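Local atomic coordinates of FMN-dependent nitronate monooxygenase (Shewanella oneidensis, PDB entry 5LSM), a protein that probably oxidises propionate 3-nitronate with molecular oxygen to 3-oxopropanoate, nitrate and nitrite, using FMN as its cofactor. Residues Val237-Pro245 and Trp323-Cys331; Ile252-Ala262 and Gly315-Cys324. All blocks are in the same frame, centred on the assembly; numbering follows the deposited sequence.

Contact 1: residues Val237-Pro245 and Trp323-Cys331; sequences VGTAYLLCP and WCGQNASGC. With FMN (flavin mononucleotide), chain I.
The phosphate end of the FMN site of this TIM-barrel enzyme is where Thr239 meets Gly325. Residues 237-245 run from the end of barrel strand 234-237 into the loop after it, and residues 323-331 form an irregular loop beside them. The hydroxyl of Thr239 works in two directions. Thr239 OG1 donates to O3P of FMN at 2.6 Å. Thr239 OG1 also accepts the backbone N-H of Gly325, whose N is 3.0 Å away. That bond is somewhat bent, 146° at the hydrogen. One side-chain oxygen thus links phosphate and loop. The phosphate also takes the N-H groups of Gly238, whose N lies 2.7 Å from O1P, and of Thr239. Side chains would be hard to fit here: a CB on Gly238 would run into O4' of FMN, and one on Gly325 into O2P. With chi1 at -62°, Thr239 keeps OG1 beside its own backbone N and, with CG2 anti to that N, turns CG2 toward two sulfurs. CG2 of Thr239 lies 3.9 Å from SG of both Cys324 and Cys331. A valine here would probably leave O3P and the N-H of Gly325 each without its hydroxyl partner, and so loosen the tie between loop and phosphate. Farther along, Leu243 lays CD1 against CB of Cys331 at 3.7 Å, and the methyl of Ala240 rests near the carbonyl of Gly330. The loop turns through an Asx turn at Asn327. At the dimethylbenzene end of FMN, CB of Trp323 lies 3.3 Å from C7M of FMN. This methyl sits at the edge of the indole, near its plane.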
loop_
_atom_site.group_PDB
_atom_site.type_symbol
_atom_site.label_atom_id
_atom_site.label_comp_id
_atom_site.label_asym_id
_atom_site.label_seq_id
_atom_site.Cartn_x
_atom_site.Cartn_y
_atom_site.Cartn_z
ATOM N N VAL A 237 3.559 -16.284 -2.061
ATOM C CA VAL A 237 4.100 -15.664 -3.238
ATOM C C VAL A 237 3.241 -16.043 -4.423
ATOM O O VAL A 237 3.052 -17.232 -4.691
ATOM C CB VAL A 237 5.533 -16.128 -3.477
ATOM C CG1 VAL A 237 6.061 -15.603 -4.800
ATOM C CG2 VAL A 237 6.405 -15.673 -2.338
ATOM N N GLY A 238 2.718 -15.025 -5.117
ATOM C CA GLY A 238 1.804 -15.217 -6.247
ATOM C C GLY A 238 2.373 -14.743 -7.577
ATOM O O GLY A 238 2.779 -15.549 -8.413
ATOM N N THR A 239 2.416 -13.432 -7.761
ATOM C CA THR A 239 2.772 -12.837 -9.038
ATOM C C THR A 239 4.108 -13.344 -9.617
ATOM O O THR A 239 4.237 -13.480 -10.826
ATOM C CB THR A 239 2.805 -11.320 -8.898
ATOM O OG1 THR A 239 1.499 -10.857 -8.542
ATOM C CG2 THR A 239 3.246 -10.659 -10.186
ATOM N N ALA A 240 5.073 -13.669 -8.759
ATOM C CA ALA A 240 6.420 -14.002 -9.222
ATOM C C ALA A 240 6.545 -15.428 -9.777
ATOM O O ALA A 240 7.522 -15.739 -10.444
ATOM C CB ALA A 240 7.444 -13.770 -8.118
ATOM N N TYR A 241 5.528 -16.262 -9.576
ATOM C CA TYR A 241 5.448 -17.556 -10.286
ATOM C C TYR A 241 4.797 -17.511 -11.687
ATOM O O TYR A 241 4.774 -18.525 -12.374
ATOM C CB TYR A 241 4.691 -18.580 -9.437
ATOM C CG TYR A 241 5.461 -19.094 -8.257
ATOM C CD1 TYR A 241 6.496 -19.993 -8.431
ATOM C CD2 TYR A 241 5.132 -18.705 -6.946
ATOM C CE1 TYR A 241 7.200 -20.492 -7.340
ATOM C CE2 TYR A 241 5.793 -19.240 -5.846
ATOM C CZ TYR A 241 6.836 -20.130 -6.054
ATOM O OH TYR A 241 7.537 -20.660 -4.993
ATOM N N LEU A 242 4.240 -16.366 -12.094
ATOM C CA LEU A 242 3.295 -16.337 -13.226
ATOM C C LEU A 242 3.939 -16.546 -14.598
ATOM O O LEU A 242 3.232 -16.744 -15.590
ATOM C CB LEU A 242 2.511 -15.023 -13.253
ATOM C CG LEU A 242 1.447 -14.844 -12.174
ATOM C CD1 LEU A 242 0.889 -13.426 -12.233
ATOM C CD2 LEU A 242 0.338 -15.879 -12.297
ATOM N N LEU A 243 5.266 -16.480 -14.663
ATOM C CA LEU A 243 5.968 -16.739 -15.908
ATOM C C LEU A 243 6.653 -18.102 -15.906
ATOM O O LEU A 243 7.316 -18.455 -16.890
ATOM C CB LEU A 243 7.020 -15.649 -16.176
ATOM C CG LEU A 243 6.519 -14.248 -16.525
ATOM C CD1 LEU A 243 7.691 -13.375 -16.952
ATOM C CD2 LEU A 243 5.476 -14.299 -17.615
ATOM N N CYS A 244 6.531 -18.844 -14.807
ATOM C CA CYS A 244 7.113 -20.193 -14.727
ATOM C C CYS A 244 6.427 -21.106 -15.728
ATOM O O CYS A 244 5.228 -20.962 -15.972
ATOM C CB CYS A 244 6.935 -20.779 -13.326
ATOM S SG CYS A 244 7.884 -19.909 -12.064
ATOM N N PRO A 245 7.176 -22.060 -16.304
ATOM C CA PRO A 245 6.570 -23.003 -17.268
ATOM C C PRO A 245 5.474 -23.885 -16.669
ATOM O O PRO A 245 4.670 -24.437 -17.413
ATOM C CB PRO A 245 7.758 -23.865 -17.739
ATOM C CG PRO A 245 8.827 -23.667 -16.724
ATOM C CD PRO A 245 8.603 -22.329 -16.079
ATOM N N TRP A 323 -4.514 -10.241 -13.500
ATOM C CA TRP A 323 -4.190 -10.185 -12.100
ATOM C C TRP A 323 -2.664 -10.149 -11.891
ATOM O O TRP A 323 -1.936 -10.891 -12.534
ATOM C CB TRP A 323 -4.781 -11.399 -11.398
ATOM C CG TRP A 323 -6.297 -11.440 -11.257
ATOM C CD1 TRP A 323 -7.009 -12.503 -10.835
ATOM C CD2 TRP A 323 -7.265 -10.391 -11.509
ATOM N NE1 TRP A 323 -8.353 -12.205 -10.785
ATOM C CE2 TRP A 323 -8.544 -10.932 -11.234
ATOM C CE3 TRP A 323 -7.186 -9.084 -11.996
ATOM C CZ2 TRP A 323 -9.725 -10.199 -11.380
ATOM C CZ3 TRP A 323 -8.366 -8.346 -12.133
ATOM C CH2 TRP A 323 -9.615 -8.904 -11.810
ATOM N N CYS A 324 -2.199 -9.249 -11.014
ATOM C CA CYS A 324 -0.772 -8.894 -10.887
ATOM C C CYS A 324 -0.628 -7.913 -9.721
ATOM O O CYS A 324 -1.469 -7.054 -9.529
ATOM C CB CYS A 324 -0.219 -8.256 -12.176
ATOM S SG CYS A 324 1.533 -7.734 -12.111
ATOM N N GLY A 325 0.387 -8.121 -8.894
ATOM C CA GLY A 325 0.639 -7.257 -7.754
ATOM C C GLY A 325 1.432 -6.042 -8.166
ATOM O O GLY A 325 1.689 -5.836 -9.330
ATOM N N GLN A 326 1.839 -5.247 -7.199
ATOM C CA GLN A 326 2.481 -3.981 -7.492
ATOM C C GLN A 326 3.971 -4.110 -7.717
ATOM O O GLN A 326 4.656 -3.104 -7.932
ATOM C CB GLN A 326 2.240 -2.987 -6.365
ATOM C CG GLN A 326 0.847 -2.404 -6.342
ATOM C CD GLN A 326 0.731 -1.249 -5.355
ATOM O OE1 GLN A 326 1.269 -1.300 -4.241
ATOM N NE2 GLN A 326 0.042 -0.201 -5.765
ATOM N N ASN A 327 4.478 -5.331 -7.692
ATOM C CA ASN A 327 5.882 -5.585 -8.024
ATOM C C ASN A 327 5.960 -6.766 -8.971
ATOM O O ASN A 327 5.862 -7.913 -8.544
ATOM C CB ASN A 327 6.702 -5.865 -6.748
ATOM C CG ASN A 327 8.198 -5.726 -6.968
ATOM O OD1 ASN A 327 8.681 -5.761 -8.090
ATOM N ND2 ASN A 327 8.933 -5.542 -5.888
ATOM N N ALA A 328 6.026 -6.472 -10.265
ATOM C CA ALA A 328 6.160 -7.495 -11.276
ATOM C C ALA A 328 7.621 -7.866 -11.543
ATOM O O ALA A 328 7.893 -8.745 -12.335
ATOM C CB ALA A 328 5.494 -7.036 -12.563
ATOM N N SER A 329 8.563 -7.228 -10.863
ATOM C CA SER A 329 9.969 -7.353 -11.242
ATOM C C SER A 329 10.580 -8.733 -10.925
ATOM O O SER A 329 11.738 -8.980 -11.254
ATOM C CB SER A 329 10.793 -6.271 -10.549
ATOM O OG SER A 329 10.983 -6.592 -9.178
ATOM N N GLY A 330 9.847 -9.593 -10.221
ATOM C CA GLY A 330 10.394 -10.887 -9.784
ATOM C C GLY A 330 10.022 -12.069 -10.670
ATOM O O GLY A 330 10.488 -13.200 -10.443
ATOM N N CYS A 331 9.169 -11.817 -11.662
ATOM C CA CYS A 331 8.725 -12.858 -12.572
ATOM C C CYS A 331 9.880 -13.253 -13.456
ATOM O O CYS A 331 10.617 -12.409 -13.927
ATOM C CB CYS A 331 7.551 -12.380 -13.439
ATOM S SG CYS A 331 6.214 -11.574 -12.524
HETATM N N1 FMN I . -6.015 -16.068 -3.535
HETATM C C2 FMN I . -6.925 -17.040 -3.237
HETATM O O2 FMN I . -7.235 -17.243 -2.036
HETATM N N3 FMN I . -7.527 -17.780 -4.191
HETATM C C4 FMN I . -7.256 -17.608 -5.494
HETATM O O4 FMN I . -7.818 -18.283 -6.374
HETATM C C4A FMN I . -6.287 -16.565 -5.882
HETATM N N5 FMN I . -5.964 -16.378 -7.163
HETATM C C5A FMN I . -5.032 -15.482 -7.528
HETATM C C6 FMN I . -4.735 -15.369 -8.884
HETATM C C7 FMN I . -3.778 -14.476 -9.321
HETATM C C7M FMN I . -3.517 -14.375 -10.802
HETATM C C8 FMN I . -3.064 -13.625 -8.327
HETATM C C8M FMN I . -2.024 -12.637 -8.808
HETATM C C9 FMN I . -3.363 -13.731 -6.960
HETATM C C9A FMN I . -4.336 -14.638 -6.511
HETATM N N10 FMN I . -4.661 -14.835 -5.132
HETATM C C10 FMN I . -5.651 -15.787 -4.807
HETATM C "C1'" FMN I . -4.059 -14.036 -4.049
HETATM C "C2'" FMN I . -2.767 -14.656 -3.544
HETATM O "O2'" FMN I . -3.089 -15.727 -2.637
HETATM C "C3'" FMN I . -1.893 -13.614 -2.832
HETATM O "O3'" FMN I . -2.695 -12.856 -1.920
HETATM C "C4'" FMN I . -1.221 -12.613 -3.773
HETATM O "O4'" FMN I . -0.818 -13.188 -5.022
HETATM C "C5'" FMN I . -0.022 -12.019 -3.052
HETATM O "O5'" FMN I . 0.549 -10.939 -3.786
HETATM P P FMN I . 1.613 -11.130 -4.978
HETATM O O1P FMN I . 2.460 -12.339 -4.648
HETATM O O2P FMN I . 2.372 -9.828 -4.949
HETATM O O3P FMN I . 0.725 -11.317 -6.156
#

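Contact 2: residues Ile252-Ala262 and Gly315-Cys324; sequences IHREALQSDAA and GFWDFSPLWC. With FMN (flavin mononucleotide), chain I.
Ala256 lies over the indole of Trp317 in the tight part of this contact. CB of Ala256 is 3.9 Å from the centroid of the Trp317 six-membered ring and 17° off the ring normal, a CH-pi contact on one face. Trp317 holds CG between its backbone N and carbonyl carbon (chi1 64°), which turns the ring against the helix. Ser259 OG, hydrogen-bonded to Ala256 O at 2.6 Å, stands 3.7 Å from Trp317 CH2. The buried imidazole of His253 is met on a face by Leu322, whose CA is 4.0 Å from the centroid of the His253 ring. The carbonyl O of Trp323 lies at the edge of that imidazole. Helix 251-258 leads from the last barrel strand into the smaller domain, where Ala256 and Leu322 also pack on Ile279 of strand 276-279. Near the C-terminal end of the helix, Leu257 CD2 reaches SG of Cys324 at 3.6 Å.

The solvent side is looser. Glu255 offers only its CG to the indole edge, 3.9 Å from Trp317 CZ3. Phe316 and Gly315, the C-prime residue of the Schellman motif that ends helix 301-313, are exposed. Ile252 CD1 nevertheless presses closely, 3.2 Å from Phe316 O.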
loop_
_atom_site.group_PDB
_atom_site.type_symbol
_atom_site.label_atom_id
_atom_site.label_comp_id
_atom_site.label_asym_id
_atom_site.label_seq_id
_atom_site.Cartn_x
_atom_site.Cartn_y
_atom_site.Cartn_z
ATOM N N ILE A 252 -1.164 -13.813 -23.626
ATOM C CA ILE A 252 -1.502 -12.413 -23.594
ATOM C C ILE A 252 -1.302 -11.835 -22.188
ATOM O O ILE A 252 -0.740 -10.757 -22.035
ATOM C CB ILE A 252 -2.931 -12.187 -24.131
ATOM C CG1 ILE A 252 -3.004 -10.867 -24.881
ATOM C CG2 ILE A 252 -3.980 -12.249 -23.027
ATOM C CD1 ILE A 252 -4.323 -10.654 -25.587
ATOM N N HIS A 253 -1.653 -12.619 -21.165
ATOM C CA HIS A 253 -1.326 -12.299 -19.766
ATOM C C HIS A 253 0.194 -12.292 -19.527
ATOM O O HIS A 253 0.724 -11.345 -18.978
ATOM C CB HIS A 253 -2.006 -13.305 -18.838
ATOM C CG HIS A 253 -2.136 -12.849 -17.414
ATOM N ND1 HIS A 253 -1.430 -11.782 -16.894
ATOM C CD2 HIS A 253 -2.854 -13.359 -16.385
ATOM C CE1 HIS A 253 -1.726 -11.640 -15.615
ATOM N NE2 HIS A 253 -2.568 -12.600 -15.275
ATOM N N ARG A 254 0.903 -13.301 -20.025
ATOM C CA ARG A 254 2.384 -13.296 -20.000
ATOM C C ARG A 254 3.026 -12.038 -20.630
ATOM O O ARG A 254 4.057 -11.531 -20.147
ATOM C CB ARG A 254 2.923 -14.541 -20.699
ATOM C CG ARG A 254 2.720 -15.827 -19.923
ATOM C CD ARG A 254 3.185 -17.047 -20.711
ATOM N NE ARG A 254 3.264 -18.237 -19.863
ATOM C CZ ARG A 254 4.300 -18.545 -19.081
ATOM N NH1 ARG A 254 5.387 -17.775 -19.052
ATOM N NH2 ARG A 254 4.251 -19.631 -18.318
ATOM N N GLU A 255 2.441 -11.569 -21.728
ATOM C CA GLU A 255 2.994 -10.443 -22.486
ATOM C C GLU A 255 2.801 -9.141 -21.723
ATOM O O GLU A 255 3.653 -8.252 -21.749
ATOM C CB GLU A 255 2.299 -10.341 -23.844
ATOM C CG GLU A 255 2.844 -9.241 -24.749
ATOM C CD GLU A 255 3.020 -9.687 -26.194
ATOM O OE1 GLU A 255 2.751 -10.872 -26.497
ATOM O OE2 GLU A 255 3.443 -8.855 -27.024
ATOM N N ALA A 256 1.652 -9.031 -21.068
ATOM C CA ALA A 256 1.330 -7.864 -20.278
ATOM C C ALA A 256 2.279 -7.766 -19.088
ATOM O O ALA A 256 2.885 -6.719 -18.867
ATOM C CB ALA A 256 -0.122 -7.928 -19.818
ATOM N N LEU A 257 2.466 -8.876 -18.370
ATOM C CA LEU A 257 3.415 -8.907 -17.240
ATOM C C LEU A 257 4.824 -8.410 -17.600
ATOM O O LEU A 257 5.537 -7.901 -16.737
ATOM C CB LEU A 257 3.527 -10.316 -16.673
ATOM C CG LEU A 257 2.303 -10.856 -15.948
ATOM C CD1 LEU A 257 2.346 -12.382 -15.917
ATOM C CD2 LEU A 257 2.200 -10.270 -14.547
ATOM N N GLN A 258 5.252 -8.636 -18.836
ATOM C CA GLN A 258 6.640 -8.341 -19.241
ATOM C C GLN A 258 6.775 -6.929 -19.812
ATOM O O GLN A 258 7.862 -6.358 -19.821
ATOM C CB GLN A 258 7.135 -9.365 -20.273
ATOM C CG GLN A 258 7.667 -10.641 -19.647
ATOM C CD GLN A 258 7.598 -11.836 -20.574
ATOM O OE1 GLN A 258 6.563 -12.108 -21.184
ATOM N NE2 GLN A 258 8.688 -12.577 -20.660
ATOM N N SER A 259 5.663 -6.365 -20.262
ATOM C CA SER A 259 5.623 -4.980 -20.713
ATOM C C SER A 259 5.772 -3.983 -19.560
ATOM O O SER A 259 5.651 -4.341 -18.393
ATOM C CB SER A 259 4.304 -4.717 -21.424
ATOM O OG SER A 259 3.242 -4.695 -20.487
ATOM N N ASP A 260 5.940 -2.714 -19.906
ATOM C CA ASP A 260 6.044 -1.674 -18.904
ATOM C C ASP A 260 4.674 -1.162 -18.433
ATOM O O ASP A 260 4.577 -0.485 -17.407
ATOM C CB ASP A 260 6.964 -0.532 -19.381
ATOM C CG ASP A 260 6.461 0.152 -20.643
ATOM O OD1 ASP A 260 5.234 0.327 -20.786
ATOM O OD2 ASP A 260 7.307 0.562 -21.470
ATOM N N ALA A 261 3.608 -1.574 -19.114
ATOM C CA ALA A 261 2.249 -1.480 -18.547
ATOM C C ALA A 261 2.097 -2.268 -17.219
ATOM O O ALA A 261 1.342 -1.873 -16.330
ATOM C CB ALA A 261 1.226 -1.970 -19.565
ATOM N N ALA A 262 2.826 -3.371 -17.083
ATOM C CA ALA A 262 2.725 -4.201 -15.895
ATOM C C ALA A 262 2.924 -3.404 -14.606
ATOM O O ALA A 262 2.365 -3.755 -13.582
ATOM C CB ALA A 262 3.723 -5.340 -15.965
ATOM N N GLY A 315 -5.720 -10.380 -30.109
ATOM C CA GLY A 315 -4.449 -10.013 -29.491
ATOM C C GLY A 315 -4.477 -8.730 -28.680
ATOM O O GLY A 315 -3.423 -8.187 -28.346
ATOM N N PHE A 316 -5.670 -8.250 -28.344
ATOM C CA PHE A 316 -5.816 -7.134 -27.415
ATOM C C PHE A 316 -6.008 -7.675 -26.009
ATOM O O PHE A 316 -6.809 -8.580 -25.797
ATOM C CB PHE A 316 -7.026 -6.287 -27.787
ATOM C CG PHE A 316 -6.880 -5.555 -29.080
ATOM C CD1 PHE A 316 -5.912 -4.568 -29.226
ATOM C CD2 PHE A 316 -7.728 -5.819 -30.141
ATOM C CE1 PHE A 316 -5.780 -3.878 -30.417
ATOM C CE2 PHE A 316 -7.595 -5.137 -31.331
ATOM C CZ PHE A 316 -6.626 -4.155 -31.466
ATOM N N TRP A 317 -5.324 -7.077 -25.035
ATOM C CA TRP A 317 -5.568 -7.422 -23.640
ATOM C C TRP A 317 -6.594 -6.496 -22.973
ATOM O O TRP A 317 -6.779 -6.549 -21.761
ATOM C CB TRP A 317 -4.247 -7.530 -22.842
ATOM C CG TRP A 317 -3.397 -6.272 -22.688
ATOM C CD1 TRP A 317 -3.792 -5.080 -22.172
ATOM C CD2 TRP A 317 -1.967 -6.170 -22.864
ATOM N NE1 TRP A 317 -2.718 -4.217 -22.084
ATOM C CE2 TRP A 317 -1.587 -4.870 -22.486
ATOM C CE3 TRP A 317 -0.985 -7.043 -23.328
ATOM C CZ2 TRP A 317 -0.278 -4.407 -22.594
ATOM C CZ3 TRP A 317 0.325 -6.579 -23.439
ATOM C CH2 TRP A 317 0.661 -5.273 -23.070
ATOM N N ASP A 318 -7.377 -5.794 -23.800
ATOM C CA ASP A 318 -8.251 -4.692 -23.352
ATOM C C ASP A 318 -9.381 -5.132 -22.416
ATOM O O ASP A 318 -9.898 -4.323 -21.660
ATOM C CB ASP A 318 -8.864 -3.945 -24.567
ATOM C CG ASP A 318 -7.799 -3.238 -25.449
ATOM O OD1 ASP A 318 -6.590 -3.496 -25.259
ATOM O OD2 ASP A 318 -8.177 -2.457 -26.359
ATOM N N PHE A 319 -9.794 -6.392 -22.480
ATOM C CA PHE A 319 -10.919 -6.853 -21.661
ATOM C C PHE A 319 -10.540 -8.072 -20.812
ATOM O O PHE A 319 -11.378 -8.911 -20.510
ATOM C CB PHE A 319 -12.144 -7.142 -22.548
ATOM C CG PHE A 319 -12.755 -5.908 -23.148
ATOM C CD1 PHE A 319 -13.731 -5.202 -22.466
ATOM C CD2 PHE A 319 -12.270 -5.390 -24.335
ATOM C CE1 PHE A 319 -14.243 -4.027 -22.977
ATOM C CE2 PHE A 319 -12.769 -4.211 -24.855
ATOM C CZ PHE A 319 -13.762 -3.533 -24.178
ATOM N N SER A 320 -9.272 -8.152 -20.416
ATOM C CA SER A 320 -8.786 -9.300 -19.656
ATOM C C SER A 320 -8.568 -8.938 -18.174
ATOM O O SER A 320 -8.103 -7.845 -17.865
ATOM C CB SER A 320 -7.488 -9.820 -20.261
ATOM O OG SER A 320 -7.690 -10.327 -21.568
ATOM N N PRO A 321 -8.903 -9.862 -17.259
ATOM C CA PRO A 321 -8.454 -9.759 -15.878
ATOM C C PRO A 321 -6.975 -10.149 -15.738
ATOM O O PRO A 321 -6.632 -11.328 -15.685
ATOM C CB PRO A 321 -9.358 -10.755 -15.152
ATOM C CG PRO A 321 -9.607 -11.812 -16.165
ATOM C CD PRO A 321 -9.722 -11.067 -17.478
ATOM N N LEU A 322 -6.106 -9.148 -15.703
ATOM C CA LEU A 322 -4.684 -9.370 -15.744
ATOM C C LEU A 322 -4.153 -9.277 -14.321
ATOM O O LEU A 322 -3.493 -8.322 -13.952
ATOM C CB LEU A 322 -4.035 -8.308 -16.625
ATOM C CG LEU A 322 -4.415 -8.271 -18.104
ATOM C CD1 LEU A 322 -3.917 -6.975 -18.720
ATOM C CD2 LEU A 322 -3.799 -9.461 -18.821
ATOM N N TRP A 323 -4.514 -10.241 -13.500
ATOM C CA TRP A 323 -4.190 -10.185 -12.100
ATOM C C TRP A 323 -2.664 -10.149 -11.891
ATOM O O TRP A 323 -1.936 -10.891 -12.534
ATOM C CB TRP A 323 -4.781 -11.399 -11.398
ATOM C CG TRP A 323 -6.297 -11.440 -11.257
ATOM C CD1 TRP A 323 -7.009 -12.503 -10.835
ATOM C CD2 TRP A 323 -7.265 -10.391 -11.509
ATOM N NE1 TRP A 323 -8.353 -12.205 -10.785
ATOM C CE2 TRP A 323 -8.544 -10.932 -11.234
ATOM C CE3 TRP A 323 -7.186 -9.084 -11.996
ATOM C CZ2 TRP A 323 -9.725 -10.199 -11.380
ATOM C CZ3 TRP A 323 -8.366 -8.346 -12.133
ATOM C CH2 TRP A 323 -9.615 -8.904 -11.810
ATOM N N CYS A 324 -2.199 -9.249 -11.014
ATOM C CA CYS A 324 -0.772 -8.894 -10.887
ATOM C C CYS A 324 -0.628 -7.913 -9.721
ATOM O O CYS A 324 -1.469 -7.054 -9.529
ATOM C CB CYS A 324 -0.219 -8.256 -12.176
ATOM S SG CYS A 324 1.533 -7.734 -12.111
HETATM N N1 FMN I . -6.015 -16.068 -3.535
HETATM C C2 FMN I . -6.925 -17.040 -3.237
HETATM O O2 FMN I . -7.235 -17.243 -2.036
HETATM N N3 FMN I . -7.527 -17.780 -4.191
HETATM C C4 FMN I . -7.256 -17.608 -5.494
HETATM O O4 FMN I . -7.818 -18.283 -6.374
HETATM C C4A FMN I . -6.287 -16.565 -5.882
HETATM N N5 FMN I . -5.964 -16.378 -7.163
HETATM C C5A FMN I . -5.032 -15.482 -7.528
HETATM C C6 FMN I . -4.735 -15.369 -8.884
HETATM C C7 FMN I . -3.778 -14.476 -9.321
HETATM C C7M FMN I . -3.517 -14.375 -10.802
HETATM C C8 FMN I . -3.064 -13.625 -8.327
HETATM C C8M FMN I . -2.024 -12.637 -8.808
HETATM C C9 FMN I . -3.363 -13.731 -6.960
HETATM C C9A FMN I . -4.336 -14.638 -6.511
HETATM N N10 FMN I . -4.661 -14.835 -5.132
HETATM C C10 FMN I . -5.651 -15.787 -4.807
HETATM C "C1'" FMN I . -4.059 -14.036 -4.049
HETATM C "C2'" FMN I . -2.767 -14.656 -3.544
HETATM O "O2'" FMN I . -3.089 -15.727 -2.637
HETATM C "C3'" FMN I . -1.893 -13.614 -2.832
HETATM O "O3'" FMN I . -2.695 -12.856 -1.920
HETATM C "C4'" FMN I . -1.221 -12.613 -3.773
HETATM O "O4'" FMN I . -0.818 -13.188 -5.022
HETATM C "C5'" FMN I . -0.022 -12.019 -3.052
HETATM O "O5'" FMN I . 0.549 -10.939 -3.786
HETATM P P FMN I . 1.613 -11.130 -4.978
HETATM O O1P FMN I . 2.460 -12.339 -4.648
HETATM O O2P FMN I . 2.372 -9.828 -4.949
HETATM O O3P FMN I . 0.725 -11.317 -6.156
#

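Contact 1 begins where the chain leaves barrel strand 234-237. The chain then enters helix 251-258, the first side of contact 2, and goes on through strands 265-268 and 276-279 and helix 301-313. Residues 315-324 return to helix 251-258 and close contact 2. The chain next reaches residues 323-331, which close contact 1 before helix 336-342. Contact 2 is therefore nested inside the loop closed by contact 1, and the two share Trp323 and Cys324. They also touch directly: Arg254 probably bonds to the carbonyls of Leu243 and Cys244, and Leu257 packs on Leu242. Together they join the loop after barrel strand 234-237, at the FMN phosphate, to the smaller domain.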